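L-hydantoinase (Arthrobacter aurescens, PDB 1GKR) hydrolyses the cyclic amide ring of 5-substituted hydantoins, preferring aryl derivatives, with two zinc ions per subunit and a substrate-dependent enantioselectivity. Local coordinates at residues Pro99-Leu107 and Asn131-Gly142. Sequence-based numbering, arbitrary orientation.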
loop_
_atom_site.group_PDB
_atom_site.type_symbol
_atom_site.label_atom_id
_atom_site.label_comp_id
_atom_site.label_asym_id
_atom_site.label_seq_id
_atom_site.Cartn_x
_atom_site.Cartn_y
_atom_site.Cartn_z
ATOM N N PRO A 99 -17.656 37.694 -11.419
ATOM C CA PRO A 99 -16.783 36.520 -11.374
ATOM C C PRO A 99 -15.921 36.461 -12.613
ATOM O O PRO A 99 -16.412 36.710 -13.707
ATOM C CB PRO A 99 -17.766 35.358 -11.346
ATOM C CG PRO A 99 -18.986 35.951 -10.765
ATOM C CD PRO A 99 -19.061 37.276 -11.449
ATOM N N THR A 100 -14.646 36.125 -12.456
ATOM C CA THR A 100 -13.782 36.034 -13.620
ATOM C C THR A 100 -14.016 34.674 -14.289
ATOM O O THR A 100 -13.127 33.831 -14.333
ATOM C CB THR A 100 -12.303 36.177 -13.234
ATOM O OG1 THR A 100 -12.148 37.259 -12.306
ATOM C CG2 THR A 100 -11.476 36.469 -14.474
ATOM N N THR A 101 -15.226 34.479 -14.811
ATOM C CA THR A 101 -15.606 33.232 -15.460
ATOM C C THR A 101 -15.947 33.419 -16.925
ATOM O O THR A 101 -16.520 32.525 -17.557
ATOM C CB THR A 101 -16.827 32.641 -14.791
ATOM O OG1 THR A 101 -17.825 33.660 -14.696
ATOM C CG2 THR A 101 -16.490 32.130 -13.405
ATOM N N THR A 102 -15.565 34.571 -17.464
ATOM C CA THR A 102 -15.836 34.920 -18.851
ATOM C C THR A 102 -14.668 35.608 -19.514
ATOM O O THR A 102 -13.896 36.293 -18.851
ATOM C CB THR A 102 -16.990 35.878 -18.910
ATOM O OG1 THR A 102 -18.193 35.158 -18.648
ATOM C CG2 THR A 102 -17.054 36.555 -20.263
ATOM N N LEU A 103 -14.548 35.459 -20.829
ATOM C CA LEU A 103 -13.458 36.112 -21.537
ATOM C C LEU A 103 -13.507 37.611 -21.275
ATOM O O LEU A 103 -12.469 38.241 -21.041
ATOM C CB LEU A 103 -13.541 35.853 -23.039
ATOM C CG LEU A 103 -12.432 36.571 -23.822
ATOM C CD1 LEU A 103 -11.055 36.216 -23.266
ATOM C CD2 LEU A 103 -12.514 36.183 -25.270
ATOM N N ASP A 104 -14.714 38.173 -21.308
ATOM C CA ASP A 104 -14.905 39.598 -21.070
ATOM C C ASP A 104 -14.469 39.969 -19.678
ATOM O O ASP A 104 -13.666 40.875 -19.501
ATOM C CB ASP A 104 -16.370 40.011 -21.232
ATOM C CG ASP A 104 -16.848 39.914 -22.667
ATOM O OD1 ASP A 104 -16.124 40.396 -23.567
ATOM O OD2 ASP A 104 -17.945 39.361 -22.901
ATOM N N ALA A 105 -15.003 39.274 -18.683
ATOM C CA ALA A 105 -14.657 39.576 -17.302
ATOM C C ALA A 105 -13.151 39.515 -17.105
ATOM O O ALA A 105 -12.577 40.317 -16.352
ATOM C CB ALA A 105 -15.347 38.597 -16.367
ATOM N N PHE A 106 -12.526 38.558 -17.797
ATOM C CA PHE A 106 -11.092 38.326 -17.723
ATOM C C PHE A 106 -10.331 39.500 -18.322
ATOM O O PHE A 106 -9.425 40.047 -17.685
ATOM C CB PHE A 106 -10.735 37.040 -18.470
ATOM C CG PHE A 106 -9.281 36.662 -18.376
ATOM C CD1 PHE A 106 -8.803 35.933 -17.285
ATOM C CD2 PHE A 106 -8.382 37.054 -19.359
ATOM C CE1 PHE A 106 -7.447 35.604 -17.173
ATOM C CE2 PHE A 106 -7.024 36.733 -19.259
ATOM C CZ PHE A 106 -6.559 36.008 -18.163
ATOM N N LEU A 107 -10.689 39.876 -19.548
ATOM C CA LEU A 107 -10.030 40.996 -20.221
ATOM C C LEU A 107 -10.147 42.291 -19.422
ATOM O O LEU A 107 -9.223 43.111 -19.406
ATOM C CB LEU A 107 -10.625 41.229 -21.609
ATOM C CG LEU A 107 -9.993 40.577 -22.837
ATOM C CD1 LEU A 107 -8.669 39.937 -22.497
ATOM C CD2 LEU A 107 -10.945 39.555 -23.373
ATOM N N ASN A 131 -19.845 27.151 -17.620
ATOM C CA ASN A 131 -19.000 28.058 -18.399
ATOM C C ASN A 131 -17.879 27.343 -19.124
ATOM O O ASN A 131 -16.914 27.961 -19.570
ATOM C CB ASN A 131 -18.438 29.173 -17.499
ATOM C CG ASN A 131 -17.164 28.779 -16.776
ATOM O OD1 ASN A 131 -17.059 27.686 -16.236
ATOM N ND2 ASN A 131 -16.194 29.690 -16.749
ATOM N N LEU A 132 -18.039 26.036 -19.279
ATOM C CA LEU A 132 -17.028 25.206 -19.922
ATOM C C LEU A 132 -16.330 25.808 -21.152
ATOM O O LEU A 132 -15.104 25.806 -21.242
ATOM C CB LEU A 132 -17.634 23.848 -20.269
ATOM C CG LEU A 132 -16.632 22.721 -20.471
ATOM C CD1 LEU A 132 -15.648 22.690 -19.327
ATOM C CD2 LEU A 132 -17.377 21.409 -20.533
ATOM N N PRO A 133 -17.095 26.336 -22.112
ATOM C CA PRO A 133 -16.466 26.918 -23.305
ATOM C C PRO A 133 -15.659 28.192 -23.096
ATOM O O PRO A 133 -14.864 28.563 -23.958
ATOM C CB PRO A 133 -17.644 27.127 -24.249
ATOM C CG PRO A 133 -18.788 27.346 -23.311
ATOM C CD PRO A 133 -18.560 26.300 -22.254
ATOM N N GLU A 134 -15.855 28.866 -21.969
ATOM C CA GLU A 134 -15.103 30.090 -21.701
ATOM C C GLU A 134 -13.655 29.773 -21.326
ATOM O O GLU A 134 -12.757 30.602 -21.506
ATOM C CB GLU A 134 -15.743 30.886 -20.559
ATOM C CG GLU A 134 -17.072 31.512 -20.894
ATOM C CD GLU A 134 -17.002 32.425 -22.104
ATOM O OE1 GLU A 134 -16.183 33.378 -22.113
ATOM O OE2 GLU A 134 -17.778 32.189 -23.049
ATOM N N ILE A 135 -13.436 28.574 -20.794
ATOM C CA ILE A 135 -12.105 28.158 -20.375
ATOM C C ILE A 135 -11.083 28.235 -21.494
ATOM O O ILE A 135 -10.002 28.791 -21.316
ATOM C CB ILE A 135 -12.138 26.739 -19.802
ATOM C CG1 ILE A 135 -12.796 26.786 -18.421
ATOM C CG2 ILE A 135 -10.723 26.163 -19.728
ATOM C CD1 ILE A 135 -13.116 25.452 -17.842
ATOM N N ARG A 136 -11.425 27.676 -22.645
ATOM C CA ARG A 136 -10.538 27.704 -23.795
ATOM C C ARG A 136 -10.215 29.156 -24.144
ATOM O O ARG A 136 -9.078 29.494 -24.476
ATOM C CB ARG A 136 -11.237 27.037 -24.969
ATOM C CG ARG A 136 -10.469 25.923 -25.606
ATOM C CD ARG A 136 -9.294 26.463 -26.367
ATOM N NE ARG A 136 -8.460 25.367 -26.840
ATOM C CZ ARG A 136 -7.245 25.516 -27.357
ATOM N NH1 ARG A 136 -6.708 26.729 -27.477
ATOM N NH2 ARG A 136 -6.562 24.441 -27.736
ATOM N N LYS A 137 -11.231 30.014 -24.056
ATOM C CA LYS A 137 -11.093 31.433 -24.374
ATOM C C LYS A 137 -10.120 32.170 -23.462
ATOM O O LYS A 137 -9.269 32.943 -23.930
ATOM C CB LYS A 137 -12.449 32.138 -24.287
ATOM C CG LYS A 137 -13.533 31.638 -25.235
ATOM C CD LYS A 137 -14.754 32.549 -25.131
ATOM C CE LYS A 137 -15.948 32.018 -25.910
ATOM N NZ LYS A 137 -17.087 32.986 -25.885
ATOM N N MET A 138 -10.270 31.954 -22.155
ATOM C CA MET A 138 -9.401 32.610 -21.186
ATOM C C MET A 138 -7.972 32.083 -21.316
ATOM O O MET A 138 -7.004 32.842 -21.179
ATOM C CB MET A 138 -9.947 32.420 -19.763
ATOM C CG MET A 138 -11.214 33.198 -19.526
ATOM S SD MET A 138 -11.861 33.159 -17.852
ATOM C CE MET A 138 -12.918 31.716 -17.914
ATOM N N HIS A 139 -7.848 30.786 -21.593
ATOM C CA HIS A 139 -6.543 30.169 -21.780
ATOM C C HIS A 139 -5.810 30.922 -22.885
ATOM O O HIS A 139 -4.657 31.342 -22.706
ATOM C CB HIS A 139 -6.689 28.705 -22.197
ATOM C CG HIS A 139 -5.387 28.047 -22.534
ATOM N ND1 HIS A 139 -4.419 27.785 -21.591
ATOM C CD2 HIS A 139 -4.877 27.638 -23.720
ATOM C CE1 HIS A 139 -3.368 27.244 -22.181
ATOM N NE2 HIS A 139 -3.619 27.145 -23.473
ATOM N N ASP A 140 -6.495 31.089 -24.021
ATOM C CA ASP A 140 -5.930 31.791 -25.170
ATOM C C ASP A 140 -5.658 33.265 -24.891
ATOM O O ASP A 140 -4.824 33.880 -25.552
ATOM C CB ASP A 140 -6.842 31.657 -26.392
ATOM C CG ASP A 140 -6.880 30.235 -26.951
ATOM O OD1 ASP A 140 -5.837 29.540 -26.928
ATOM O OD2 ASP A 140 -7.956 29.814 -27.435
ATOM N N ALA A 141 -6.349 33.836 -23.910
ATOM C CA ALA A 141 -6.125 35.237 -23.581
ATOM C C ALA A 141 -5.003 35.389 -22.561
ATOM O O ALA A 141 -4.704 36.505 -22.135
ATOM C CB ALA A 141 -7.395 35.870 -23.054
ATOM N N GLY A 142 -4.398 34.275 -22.151
ATOM C CA GLY A 142 -3.299 34.372 -21.207
ATOM C C GLY A 142 -3.456 33.848 -19.791
ATOM O O GLY A 142 -2.518 33.945 -18.996
#
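Glu-134 and Asn-131 supply the two hydrogen bonds that join residues 131-142 to the start of helix 103-116 and the loop just before it. OE1 of Glu-134 accepts the backbone N-H of Leu-103, first residue of that helix, at 2.9 Å and with a nearly straight N-H...O angle of 163°. The carboxylate reaches it because its chain bends at chi2 (-56°), leaving OE2 to receive NZ of Lys-137 at 3.0 Å in a salt bridge, from the syn side of OE2 and somewhat out of the carboxylate plane. An alanine here would probably leave Leu-103 N without this acceptor and the ammonium of Lys-137 without its anionic mate, free to swing. Asn-131 donates from ND2 to the carbonyl O of Thr-101 at 3.0 Å, the acceptor lying close to its amide plane. Gly-126 O also accepts from ND2 and Val-128 N donates to OD1, fixing the amide at both ends.

Apolar packing centres on Met-138. Its CB lies over one face of the Phe-106 ring, and its SD makes an oblique Met-aromatic contact 5.1 Å from the ring centroid. The chain bends at chi3 and brings CE to 3.6 Å from Thr-101 C. One turn on, CB of Ala-141 meets Leu-103 CD1 at 3.7 Å and Phe-106 CE2 at 3.9 Å, just before Gly-142 closes the helix in a Schellman motif.

The helical segments 103-107 and 132-140 cross at -33°, their axes 9.5 Å apart. This packing joins two successive helices of the TIM-barrel domain, linked in the chain through strand 120-123, while Leu-132 and Arg-136 touch helix 163-176.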